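Local structure of pseudopodium-enriched atypical kinase 1 (Homo sapiens, 6BHC) at residues 26-31 / 388-393; 156-161 / 207-212; 280-285 / 330-335; 353-358 / 409-414. The protein is a pseudokinase that adopts the protein-kinase fold with an unusual catalytic cleft, dimerises, and probably acts chiefly through binding partners rather than phosphoryl transfer. The protein carries 1 engineered substitution. All blocks are in the same frame, centred on the assembly; numbering follows the deposited sequence.

In the fold
The chain opens contact 1 on helix 16-39, at residues 26-31, and leaves it unclosed while the kinase fold is built. Contacts 2 and 3 both open and close inside that long excursion, one after the other: 156-161 with 207-212, then 280-285 with 330-335. They meet where Leu209 CD1 lies 4.2 Å from Leu285 CD1. Contact 4 opens at 353-358, contact 1 closes at 388-393, and contact 4 closes last at 409-414, so these two cross. They also touch, Leu389 CD2 lying 3.6 Å from Ala412 CA. Helix 16-39 is thus tied to the C-terminal helices, and through contact 4 these are joined to the end of helix 343-354.

Contact 1. Residues 26-31 / 388-393; sequences DALKKL and LLMIKF
Met390 carries this contact with the tip of its side chain. Its CE methyl lies 3.7 Å from Ala27 CB and also 3.7 Å from Leu28 CG, while one bond further back its SD rests 3.8 Å from Leu31 CD1. The sulfur and its methyl therefore occupy the space framed by three side chains of helix 16-39. Met390 gets there by leaving the helix with CG anti to the backbone N (chi1 -169°) and then bending at both chi2 and chi3, which folds the thioether over instead of extending it. Beside it Leu28 CD2 meets Leu389 CD2 at 3.9 Å, and Leu31 CD1 also comes obliquely to the Phe393 ring, 4.3 Å from CG. The axes of 26-31 and 388-393 pass 11.1 Å apart at a crossing angle of 48°, a spacing bridged by side chains alone. Further out, Leu28 and Leu389 pack on Ala416 and Leu415 of helix 406-417, and in the second subunit Ile391 lies against Ala27, Leu398 against Leu31 and Ala394 against Met390. With purely apolar groups meeting, the fit depends on shape, and Ala27, Leu31 and Met390 serve both the packing within one subunit and the dimer interface.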
loop_
_atom_site.group_PDB
_atom_site.type_symbol
_atom_site.label_atom_id
_atom_site.label_comp_id
_atom_site.label_asym_id
_atom_site.label_seq_id
_atom_site.Cartn_x
_atom_site.Cartn_y
_atom_site.Cartn_z
ATOM N N ASP A 26 12.735 4.420 -8.690
ATOM C CA ASP A 26 11.682 4.622 -9.679
ATOM C C ASP A 26 10.296 4.439 -9.073
ATOM O O ASP A 26 9.350 5.124 -9.478
ATOM C CB ASP A 26 11.875 3.668 -10.859
ATOM C CG ASP A 26 13.194 3.886 -11.577
ATOM O OD1 ASP A 26 13.755 4.997 -11.472
ATOM O OD2 ASP A 26 13.666 2.945 -12.251
ATOM N N ALA A 27 10.155 3.532 -8.103
ATOM C CA ALA A 27 8.857 3.325 -7.471
ATOM C C ALA A 27 8.461 4.523 -6.617
ATOM O O ALA A 27 7.310 4.974 -6.662
ATOM C CB ALA A 27 8.878 2.047 -6.632
ATOM N N LEU A 28 9.401 5.055 -5.831
ATOM C CA LEU A 28 9.089 6.199 -4.978
ATOM C C LEU A 28 8.749 7.436 -5.799
ATOM O O LEU A 28 7.919 8.250 -5.378
ATOM C CB LEU A 28 10.256 6.491 -4.035
ATOM C CG LEU A 28 10.401 5.578 -2.815
ATOM C CD1 LEU A 28 11.639 5.948 -2.020
ATOM C CD2 LEU A 28 9.160 5.653 -1.937
ATOM N N LYS A 29 9.377 7.599 -6.966
ATOM C CA LYS A 29 8.998 8.692 -7.855
ATOM C C LYS A 29 7.576 8.511 -8.370
ATOM O O LYS A 29 6.823 9.485 -8.482
ATOM C CB LYS A 29 9.983 8.792 -9.020
ATOM C CG LYS A 29 11.365 9.270 -8.618
ATOM C CD LYS A 29 12.308 9.287 -9.806
ATOM C CE LYS A 29 13.689 9.768 -9.399
ATOM N NZ LYS A 29 14.669 9.624 -10.508
ATOM N N LYS A 30 7.191 7.271 -8.682
ATOM C CA LYS A 30 5.826 7.018 -9.132
ATOM C C LYS A 30 4.829 7.220 -7.997
ATOM O O LYS A 30 3.729 7.741 -8.215
ATOM C CB LYS A 30 5.721 5.605 -9.709
ATOM C CG LYS A 30 4.354 5.258 -10.279
ATOM C CD LYS A 30 4.345 3.856 -10.873
ATOM C CE LYS A 30 2.964 3.472 -11.383
ATOM N NZ LYS A 30 2.946 2.096 -11.956
ATOM N N LEU A 31 5.198 6.820 -6.778
ATOM C CA LEU A 31 4.330 7.049 -5.628
ATOM C C LEU A 31 4.174 8.537 -5.342
ATOM O O LEU A 31 3.082 8.995 -4.985
ATOM C CB LEU A 31 4.882 6.322 -4.401
ATOM C CG LEU A 31 4.859 4.793 -4.439
ATOM C CD1 LEU A 31 5.664 4.213 -3.284
ATOM C CD2 LEU A 31 3.427 4.282 -4.403
ATOM N N LEU A 388 12.405 1.450 4.269
ATOM C CA LEU A 388 11.450 1.685 5.347
ATOM C C LEU A 388 10.204 2.401 4.836
ATOM O O LEU A 388 9.075 2.014 5.162
ATOM C CB LEU A 388 12.113 2.490 6.465
ATOM C CG LEU A 388 13.201 1.755 7.250
ATOM C CD1 LEU A 388 13.884 2.695 8.232
ATOM C CD2 LEU A 388 12.606 0.559 7.973
ATOM N N LEU A 389 10.391 3.447 4.029
ATOM C CA LEU A 389 9.244 4.184 3.508
ATOM C C LEU A 389 8.401 3.314 2.584
ATOM O O LEU A 389 7.167 3.385 2.609
ATOM C CB LEU A 389 9.712 5.444 2.780
ATOM C CG LEU A 389 8.590 6.343 2.252
ATOM C CD1 LEU A 389 7.682 6.789 3.389
ATOM C CD2 LEU A 389 9.161 7.544 1.520
ATOM N N MET A 390 9.049 2.482 1.764
ATOM C CA MET A 390 8.303 1.584 0.889
ATOM C C MET A 390 7.462 0.605 1.698
ATOM O O MET A 390 6.317 0.309 1.336
ATOM C CB MET A 390 9.260 0.832 -0.035
ATOM C CG MET A 390 8.572 0.066 -1.154
ATOM S SD MET A 390 7.821 1.163 -2.374
ATOM C CE MET A 390 9.258 2.076 -2.928
ATOM N N ILE A 391 8.016 0.093 2.799
ATOM C CA ILE A 391 7.256 -0.793 3.678
ATOM C C ILE A 391 6.062 -0.055 4.272
ATOM O O ILE A 391 4.965 -0.614 4.388
ATOM C CB ILE A 391 8.177 -1.366 4.773
ATOM C CG1 ILE A 391 9.211 -2.311 4.159
ATOM C CG2 ILE A 391 7.367 -2.077 5.849
ATOM C CD1 ILE A 391 10.286 -2.759 5.131
ATOM N N LYS A 392 6.253 1.215 4.639
ATOM C CA LYS A 392 5.168 1.995 5.228
ATOM C C LYS A 392 3.995 2.133 4.265
ATOM O O LYS A 392 2.835 1.980 4.663
ATOM C CB LYS A 392 5.681 3.373 5.646
ATOM C CG LYS A 392 4.630 4.267 6.289
ATOM C CD LYS A 392 5.157 5.685 6.467
ATOM C CE LYS A 392 4.147 6.579 7.169
ATOM N NZ LYS A 392 3.905 6.152 8.573
ATOM N N PHE A 393 4.277 2.425 2.992
ATOM C CA PHE A 393 3.205 2.525 2.007
ATOM C C PHE A 393 2.518 1.181 1.804
ATOM O O PHE A 393 1.291 1.118 1.662
ATOM C CB PHE A 393 3.749 3.052 0.680
ATOM C CG PHE A 393 3.775 4.550 0.586
ATOM C CD1 PHE A 393 2.665 5.248 0.135
ATOM C CD2 PHE A 393 4.909 5.260 0.945
ATOM C CE1 PHE A 393 2.686 6.630 0.046
ATOM C CE2 PHE A 393 4.937 6.641 0.858
ATOM C CZ PHE A 393 3.823 7.326 0.409
#

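Contact 2. Residues 156-161 / 207-212; sequences LTVADF and ENLLLV
Thr157 and Leu210 face each other as an antiparallel non-hydrogen-bonded pair, their CA atoms 4.3 Å apart, between two backbone bonds: Leu211 N to Leu156 O at 2.9 Å, and Val158 N to Leu209 O at 2.9 Å with the donor tilted 22° from the carbonyl plane. The second bond is made by the first residue of helix 158-163, so the short strand passes into the helix while still attached to its neighbour. Thr157 is the N-cap. Its OG1, held between the backbone N and the carbonyl carbon (chi1 59°), accepts from Asp160 N at 3.2 Å, and Asp160 OD2 in turn accepts from Thr157 N, completing a capping box. The same torsion puts CG2 anti to the carbonyl carbon, 3.7 Å from Leu210 CD2. Leu211 has the broadest contact: its CB meets Leu156 CD2 at 3.9 Å and its CD1 meets Phe161 CB at 3.8 Å. Val158 CG2 presses on Leu209 CB at 3.6 Å. Ala159 CB sits over the backbone N of Glu207, whose carboxylate turns to a salt bridge with Arg205. Asn208, by sequence probably the asparagine closing the kinase catalytic loop, bonds to Asp203 O and Asn242 ND2. Strand 209-212 is the middle one of three, between 156-157 and 237-240, and Leu209 and Leu211 lie on Leu187 and Leu183 of helix 173-194.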
loop_
_atom_site.group_PDB
_atom_site.type_symbol
_atom_site.label_atom_id
_atom_site.label_comp_id
_atom_site.label_asym_id
_atom_site.label_seq_id
_atom_site.Cartn_x
_atom_site.Cartn_y
_atom_site.Cartn_z
ATOM N N LEU A 156 -6.973 30.471 8.189
ATOM C CA LEU A 156 -6.134 31.406 8.927
ATOM C C LEU A 156 -4.847 31.593 8.133
ATOM O O LEU A 156 -4.604 30.903 7.140
ATOM C CB LEU A 156 -5.834 30.913 10.348
ATOM C CG LEU A 156 -4.872 29.733 10.517
ATOM C CD1 LEU A 156 -4.325 29.703 11.935
ATOM C CD2 LEU A 156 -5.543 28.408 10.184
ATOM N N THR A 157 -4.031 32.542 8.577
ATOM C CA THR A 157 -2.708 32.753 8.013
ATOM C C THR A 157 -1.649 32.166 8.935
ATOM O O THR A 157 -1.921 31.791 10.078
ATOM C CB THR A 157 -2.432 34.242 7.788
ATOM O OG1 THR A 157 -2.524 34.936 9.038
ATOM C CG2 THR A 157 -3.425 34.836 6.803
ATOM N N VAL A 158 -0.419 32.092 8.425
ATOM C CA VAL A 158 0.680 31.661 9.279
ATOM C C VAL A 158 0.916 32.678 10.390
ATOM O O VAL A 158 1.248 32.304 11.521
ATOM C CB VAL A 158 1.948 31.410 8.441
ATOM C CG1 VAL A 158 3.121 31.054 9.343
ATOM C CG2 VAL A 158 1.700 30.295 7.441
ATOM N N ALA A 159 0.723 33.970 10.102
ATOM C CA ALA A 159 0.818 34.982 11.149
ATOM C C ALA A 159 -0.164 34.702 12.280
ATOM O O ALA A 159 0.185 34.827 13.459
ATOM C CB ALA A 159 0.579 36.374 10.563
ATOM N N ASP A 160 -1.397 34.314 11.942
ATOM C CA ASP A 160 -2.368 33.961 12.974
ATOM C C ASP A 160 -1.936 32.711 13.726
ATOM O O ASP A 160 -2.092 32.626 14.950
ATOM C CB ASP A 160 -3.750 33.753 12.354
ATOM C CG ASP A 160 -4.261 34.981 11.628
ATOM O OD1 ASP A 160 -3.993 36.111 12.092
ATOM O OD2 ASP A 160 -4.936 34.813 10.590
ATOM N N PHE A 161 -1.397 31.725 13.007
ATOM C CA PHE A 161 -0.935 30.498 13.645
ATOM C C PHE A 161 0.223 30.777 14.594
ATOM O O PHE A 161 0.247 30.279 15.726
ATOM C CB PHE A 161 -0.535 29.482 12.575
ATOM C CG PHE A 161 0.210 28.294 13.110
ATOM C CD1 PHE A 161 -0.462 27.275 13.762
ATOM C CD2 PHE A 161 1.582 28.191 12.947
ATOM C CE1 PHE A 161 0.222 26.179 14.251
ATOM C CE2 PHE A 161 2.272 27.098 13.434
ATOM C CZ PHE A 161 1.591 26.091 14.086
ATOM N N GLU A 207 1.478 37.090 7.058
ATOM C CA GLU A 207 0.074 37.336 6.756
ATOM C C GLU A 207 -0.267 37.100 5.290
ATOM O O GLU A 207 -1.450 37.142 4.932
ATOM C CB GLU A 207 -0.314 38.764 7.158
ATOM C CG GLU A 207 0.577 39.860 6.583
ATOM C CD GLU A 207 1.809 40.137 7.432
ATOM O OE1 GLU A 207 2.159 39.292 8.283
ATOM O OE2 GLU A 207 2.427 41.207 7.248
ATOM N N ASN A 208 0.727 36.851 4.438
ATOM C CA ASN A 208 0.496 36.506 3.043
ATOM C C ASN A 208 0.531 35.003 2.797
ATOM O O ASN A 208 0.288 34.567 1.669
ATOM C CB ASN A 208 1.527 37.202 2.146
ATOM C CG ASN A 208 1.363 38.711 2.131
ATOM O OD1 ASN A 208 0.250 39.226 2.231
ATOM N ND2 ASN A 208 2.474 39.429 2.009
ATOM N N LEU A 209 0.824 34.207 3.821
ATOM C CA LEU A 209 0.840 32.755 3.715
ATOM C C LEU A 209 -0.418 32.203 4.374
ATOM O O LEU A 209 -0.641 32.414 5.571
ATOM C CB LEU A 209 2.094 32.176 4.368
ATOM C CG LEU A 209 3.427 32.775 3.910
ATOM C CD1 LEU A 209 4.589 32.162 4.678
ATOM C CD2 LEU A 209 3.616 32.593 2.412
ATOM N N LEU A 210 -1.231 31.498 3.594
ATOM C CA LEU A 210 -2.515 30.988 4.047
ATOM C C LEU A 210 -2.414 29.510 4.402
ATOM O O LEU A 210 -1.619 28.765 3.822
ATOM C CB LEU A 210 -3.584 31.186 2.970
ATOM C CG LEU A 210 -3.619 32.565 2.309
ATOM C CD1 LEU A 210 -4.617 32.590 1.159
ATOM C CD2 LEU A 210 -3.949 33.637 3.332
ATOM N N LEU A 211 -3.241 29.091 5.358
ATOM C CA LEU A 211 -3.317 27.701 5.796
ATOM C C LEU A 211 -4.706 27.163 5.489
ATOM O O LEU A 211 -5.706 27.702 5.974
ATOM C CB LEU A 211 -3.011 27.581 7.290
ATOM C CG LEU A 211 -1.578 27.923 7.692
ATOM C CD1 LEU A 211 -1.422 27.896 9.203
ATOM C CD2 LEU A 211 -0.610 26.958 7.031
ATOM N N VAL A 212 -4.766 26.100 4.685
ATOM C CA VAL A 212 -6.020 25.481 4.282
ATOM C C VAL A 212 -5.953 23.989 4.588
ATOM O O VAL A 212 -4.904 23.449 4.941
ATOM C CB VAL A 212 -6.336 25.710 2.789
ATOM C CG1 VAL A 212 -6.214 27.182 2.431
ATOM C CG2 VAL A 212 -5.414 24.876 1.926
#

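Contact 3. Residues 280-285 / 330-335; sequences FQTGIL and SCLLNP
Phe280 O is approached by three groups: Gly283 N at 3.2 Å and Ile284 N at 3.5 Å, both weak hydrogen bonds within the helix, and from across the contact the Leu333 CD2 methyl at 3.3 Å. That methyl also sits over one face of the Phe280 ring, 3.9 Å from its centroid and 22° off the normal, a CH-pi contact. The ring is available because CG lies anti to the backbone N (chi1 -180°). The backbone of Phe280 takes part as well: its CA points a hydrogen at Leu332 O, a CA-H...O contact of 3.4 Å. Alongside, Leu332 CB lies 3.8 Å from Gly283 CA and Leu332 CD1 is 3.9 Å from Thr282 CG2. Gly283 allows this closeness, since a CB there would collide with Leu333 CG. An alanine in place of Phe280 would remove the ring and is likely to leave a gap beside Leu333 CD2 and deprive Phe296 and Tyr307 of the surface they pack on. By sequence and position helix 277-289 probably matches the αF helix of kinases. Joined here by methyls, an aromatic face and two carbonyl oxygens met by C-H groups, it and the end of helix 322-332 are held by close fit, with only weak polar attraction.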
loop_
_atom_site.group_PDB
_atom_site.type_symbol
_atom_site.label_atom_id
_atom_site.label_comp_id
_atom_site.label_asym_id
_atom_site.label_seq_id
_atom_site.Cartn_x
_atom_site.Cartn_y
_atom_site.Cartn_z
ATOM N N PHE A 280 16.283 35.774 0.854
ATOM C CA PHE A 280 16.585 36.638 1.991
ATOM C C PHE A 280 15.358 36.845 2.873
ATOM O O PHE A 280 15.467 36.847 4.104
ATOM C CB PHE A 280 17.127 37.980 1.499
ATOM C CG PHE A 280 17.477 38.937 2.603
ATOM C CD1 PHE A 280 18.718 38.886 3.214
ATOM C CD2 PHE A 280 16.566 39.893 3.023
ATOM C CE1 PHE A 280 19.044 39.766 4.227
ATOM C CE2 PHE A 280 16.885 40.777 4.035
ATOM C CZ PHE A 280 18.125 40.714 4.637
ATOM N N GLN A 281 14.181 37.019 2.264
ATOM C CA GLN A 281 12.973 37.220 3.058
ATOM C C GLN A 281 12.555 35.947 3.782
ATOM O O GLN A 281 11.942 36.018 4.853
ATOM C CB GLN A 281 11.838 37.732 2.170
ATOM C CG GLN A 281 12.042 39.158 1.681
ATOM C CD GLN A 281 10.854 39.694 0.901
ATOM O OE1 GLN A 281 9.988 38.938 0.460
ATOM N NE2 GLN A 281 10.808 41.010 0.728
ATOM N N THR A 282 12.882 34.779 3.222
ATOM C CA THR A 282 12.602 33.523 3.909
ATOM C C THR A 282 13.427 33.391 5.184
ATOM O O THR A 282 12.955 32.814 6.171
ATOM C CB THR A 282 12.864 32.344 2.970
ATOM O OG1 THR A 282 12.034 32.467 1.808
ATOM C CG2 THR A 282 12.558 31.023 3.658
ATOM N N GLY A 283 14.650 33.929 5.189
ATOM C CA GLY A 283 15.455 33.900 6.397
ATOM C C GLY A 283 14.862 34.725 7.521
ATOM O O GLY A 283 14.977 34.359 8.694
ATOM N N ILE A 284 14.222 35.846 7.183
ATOM C CA ILE A 284 13.525 36.639 8.190
ATOM C C ILE A 284 12.327 35.874 8.735
ATOM O O ILE A 284 12.029 35.931 9.934
ATOM C CB ILE A 284 13.110 37.999 7.599
ATOM C CG1 ILE A 284 14.345 38.823 7.235
ATOM C CG2 ILE A 284 12.219 38.764 8.569
ATOM C CD1 ILE A 284 14.022 40.191 6.684
ATOM N N LEU A 285 11.626 35.138 7.867
ATOM C CA LEU A 285 10.448 34.397 8.305
ATOM C C LEU A 285 10.800 33.320 9.321
ATOM O O LEU A 285 9.980 32.996 10.187
ATOM C CB LEU A 285 9.739 33.773 7.104
ATOM C CG LEU A 285 9.152 34.736 6.074
ATOM C CD1 LEU A 285 8.409 33.960 4.999
ATOM C CD2 LEU A 285 8.238 35.750 6.740
ATOM N N SER A 330 20.987 31.765 8.772
ATOM C CA SER A 330 22.250 32.459 8.537
ATOM C C SER A 330 22.665 32.374 7.075
ATOM O O SER A 330 23.207 33.336 6.518
ATOM C CB SER A 330 23.342 31.879 9.437
ATOM O OG SER A 330 22.959 31.930 10.801
ATOM N N CYS A 331 22.417 31.230 6.433
ATOM C CA CYS A 331 22.748 31.088 5.020
ATOM C C CYS A 331 21.812 31.912 4.147
ATOM O O CYS A 331 22.245 32.513 3.156
ATOM C CB CYS A 331 22.699 29.616 4.613
ATOM S SG CYS A 331 23.947 28.577 5.404
ATOM N N LEU A 332 20.522 31.947 4.493
ATOM C CA LEU A 332 19.565 32.744 3.739
ATOM C C LEU A 332 19.762 34.239 3.950
ATOM O O LEU A 332 19.381 35.029 3.080
ATOM C CB LEU A 332 18.136 32.350 4.119
ATOM C CG LEU A 332 17.670 30.949 3.715
ATOM C CD1 LEU A 332 16.338 30.617 4.374
ATOM C CD2 LEU A 332 17.561 30.834 2.202
ATOM N N LEU A 333 20.342 34.645 5.079
ATOM C CA LEU A 333 20.548 36.051 5.391
ATOM C C LEU A 333 21.964 36.516 5.086
ATOM O O LEU A 333 22.386 37.565 5.583
ATOM C CB LEU A 333 20.208 36.324 6.857
ATOM C CG LEU A 333 18.737 36.152 7.232
ATOM C CD1 LEU A 333 18.532 36.418 8.713
ATOM C CD2 LEU A 333 17.863 37.070 6.389
ATOM N N ASN A 334 22.706 35.759 4.290
ATOM C CA ASN A 334 24.043 36.166 3.889
ATOM C C ASN A 334 23.962 37.477 3.114
ATOM O O ASN A 334 23.246 37.546 2.104
ATOM C CB ASN A 334 24.696 35.080 3.037
ATOM C CG ASN A 334 26.181 35.315 2.818
ATOM O OD1 ASN A 334 26.610 36.426 2.504
ATOM N ND2 ASN A 334 26.973 34.264 2.984
ATOM N N PRO A 335 24.666 38.530 3.542
ATOM C CA PRO A 335 24.557 39.816 2.834
ATOM C C PRO A 335 25.100 39.785 1.417
ATOM O O PRO A 335 24.801 40.702 0.641
ATOM C CB PRO A 335 25.364 40.774 3.720
ATOM C CG PRO A 335 26.311 39.894 4.468
ATOM C CD PRO A 335 25.583 38.601 4.691
#

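Contact 4. Residues 353-358 / 409-414; sequences LLWGPR and WLCAQY
Trp355, with CG anti to its carbonyl carbon (chi1 -45°), swings its indole toward helix 406-417, where Cys411 holds SG anti to its own nitrogen (chi1 -177°) and so lays it on the ring. The sulfur stands 3.9 Å from the centroid of the five-membered ring, only 8° off the normal, a sulfur-aromatic contact; Cys411 CB covers the same face at 4.0 Å from that centroid. The opposite face is taken by Leu354 CB, 3.6 Å above the plane, so the indole is sandwiched. The six-membered ring is met at its far atom CH2 by Leu410 CB, 3.7 Å away, and nearer the fusion, at CE3, by Tyr414 CD2, 3.8 Å away, while NE1 makes a weak hydrogen bond to Glu407. Replacing Trp355 by a valine would probably leave the Cys411 sulfur without its aromatic partner and open a gap between Leu354 and Cys411. Next along, Gly356 CA meets the ring edge of Tyr414, 3.3 Å from OH; a CB on this glycine would clash with that hydroxyl. Arg358 turns back on the end of helix 343-354, NH2 reaching Leu353 O at 3.0 Å and NH1 reaching Leu354 O at 3.0 Å, both from above the carbonyl planes. Its positive charge probably offsets the partial negative charge of the carbonyls at the helix end, Leu354 O being also bonded by Arg178, while the indole, gripped on both faces, secures the turn to helix 406-417 by dispersion and sulfur-pi contact.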
loop_
_atom_site.group_PDB
_atom_site.type_symbol
_atom_site.label_atom_id
_atom_site.label_comp_id
_atom_site.label_asym_id
_atom_site.label_seq_id
_atom_site.Cartn_x
_atom_site.Cartn_y
_atom_site.Cartn_z
ATOM N N LEU A 353 16.382 18.136 8.101
ATOM C CA LEU A 353 15.960 18.303 9.488
ATOM C C LEU A 353 14.723 17.471 9.806
ATOM O O LEU A 353 14.553 17.024 10.946
ATOM C CB LEU A 353 15.693 19.780 9.786
ATOM C CG LEU A 353 16.860 20.756 9.620
ATOM C CD1 LEU A 353 16.435 22.174 9.982
ATOM C CD2 LEU A 353 18.057 20.322 10.453
ATOM N N LEU A 354 13.856 17.247 8.817
ATOM C CA LEU A 354 12.620 16.509 9.052
ATOM C C LEU A 354 12.846 15.001 9.020
ATOM O O LEU A 354 12.431 14.286 9.937
ATOM C CB LEU A 354 11.570 16.918 8.019
ATOM C CG LEU A 354 10.982 18.315 8.210
ATOM C CD1 LEU A 354 10.304 18.791 6.938
ATOM C CD2 LEU A 354 10.001 18.309 9.373
ATOM N N TRP A 355 13.496 14.501 7.970
ATOM C CA TRP A 355 13.734 13.071 7.817
ATOM C C TRP A 355 15.178 12.707 7.514
ATOM O O TRP A 355 15.570 11.565 7.785
ATOM C CB TRP A 355 12.859 12.492 6.696
ATOM C CG TRP A 355 11.443 12.947 6.746
ATOM C CD1 TRP A 355 10.454 12.463 7.551
ATOM C CD2 TRP A 355 10.848 13.977 5.950
ATOM N NE1 TRP A 355 9.278 13.134 7.308
ATOM C CE2 TRP A 355 9.494 14.067 6.328
ATOM C CE3 TRP A 355 11.330 14.835 4.956
ATOM C CZ2 TRP A 355 8.617 14.980 5.749
ATOM C CZ3 TRP A 355 10.456 15.741 4.380
ATOM C CH2 TRP A 355 9.116 15.806 4.779
ATOM N N GLY A 356 15.976 13.625 6.966
ATOM C CA GLY A 356 17.307 13.326 6.483
ATOM C C GLY A 356 18.244 12.857 7.573
ATOM O O GLY A 356 17.871 12.768 8.747
ATOM N N PRO A 357 19.487 12.550 7.200
ATOM C CA PRO A 357 20.427 11.980 8.174
ATOM C C PRO A 357 20.633 12.907 9.362
ATOM O O PRO A 357 20.720 14.129 9.218
ATOM C CB PRO A 357 21.717 11.799 7.365
ATOM C CG PRO A 357 21.579 12.712 6.198
ATOM C CD PRO A 357 20.113 12.767 5.885
ATOM N N ARG A 358 20.694 12.308 10.549
ATOM C CA ARG A 358 20.804 13.059 11.788
ATOM C C ARG A 358 22.261 13.414 12.069
ATOM O O ARG A 358 23.181 13.008 11.351
ATOM C CB ARG A 358 20.209 12.261 12.945
ATOM C CG ARG A 358 18.818 11.716 12.677
ATOM C CD ARG A 358 17.815 12.833 12.460
ATOM N NE ARG A 358 16.496 12.311 12.120
ATOM C CZ ARG A 358 15.432 13.069 11.878
ATOM N NH1 ARG A 358 14.270 12.506 11.574
ATOM N NH2 ARG A 358 15.530 14.390 11.940
ATOM N N TRP A 409 3.544 12.239 1.677
ATOM C CA TRP A 409 3.855 12.679 0.322
ATOM C C TRP A 409 5.188 13.417 0.281
ATOM O O TRP A 409 6.054 13.115 -0.548
ATOM C CB TRP A 409 2.721 13.560 -0.202
ATOM C CG TRP A 409 2.979 14.202 -1.532
ATOM C CD1 TRP A 409 3.828 13.769 -2.511
ATOM C CD2 TRP A 409 2.380 15.405 -2.026
ATOM N NE1 TRP A 409 3.794 14.627 -3.582
ATOM C CE2 TRP A 409 2.912 15.641 -3.310
ATOM C CE3 TRP A 409 1.445 16.307 -1.508
ATOM C CZ2 TRP A 409 2.540 16.740 -4.081
ATOM C CZ3 TRP A 409 1.075 17.395 -2.276
ATOM C CH2 TRP A 409 1.621 17.602 -3.549
ATOM N N LEU A 410 5.375 14.385 1.183
ATOM C CA LEU A 410 6.612 15.160 1.191
ATOM C C LEU A 410 7.821 14.275 1.472
ATOM O O LEU A 410 8.899 14.486 0.902
ATOM C CB LEU A 410 6.513 16.287 2.220
ATOM C CG LEU A 410 5.344 17.260 2.028
ATOM C CD1 LEU A 410 5.331 18.332 3.109
ATOM C CD2 LEU A 410 5.390 17.892 0.645
ATOM N N CYS A 411 7.663 13.277 2.344
ATOM C CA CYS A 411 8.764 12.360 2.615
ATOM C C CYS A 411 9.096 11.522 1.387
ATOM O O CYS A 411 10.272 11.265 1.103
ATOM C CB CYS A 411 8.422 11.461 3.803
ATOM S SG CYS A 411 9.752 10.337 4.293
ATOM N N ALA A 412 8.072 11.092 0.644
ATOM C CA ALA A 412 8.316 10.363 -0.595
ATOM C C ALA A 412 9.020 11.242 -1.623
ATOM O O ALA A 412 9.887 10.761 -2.360
ATOM C CB ALA A 412 7.002 9.822 -1.159
ATOM N N GLN A 413 8.658 12.528 -1.691
ATOM C CA GLN A 413 9.345 13.442 -2.600
ATOM C C GLN A 413 10.828 13.524 -2.276
ATOM O O GLN A 413 11.672 13.546 -3.178
ATOM C CB GLN A 413 8.723 14.837 -2.529
ATOM C CG GLN A 413 7.382 14.990 -3.216
ATOM C CD GLN A 413 6.961 16.445 -3.333
ATOM O OE1 GLN A 413 5.906 16.755 -3.887
ATOM N NE2 GLN A 413 7.789 17.345 -2.813
ATOM N N TYR A 414 11.160 13.572 -0.987
ATOM C CA TYR A 414 12.547 13.707 -0.567
ATOM C C TYR A 414 13.368 12.488 -0.972
ATOM O O TYR A 414 14.372 12.607 -1.683
ATOM C CB TYR A 414 12.588 13.929 0.943
ATOM C CG TYR A 414 13.966 13.992 1.555
ATOM C CD1 TYR A 414 15.022 14.610 0.894
ATOM C CD2 TYR A 414 14.201 13.457 2.812
ATOM C CE1 TYR A 414 16.278 14.674 1.469
ATOM C CE2 TYR A 414 15.446 13.518 3.393
ATOM C CZ TYR A 414 16.480 14.126 2.721
ATOM O OH TYR A 414 17.719 14.182 3.313
#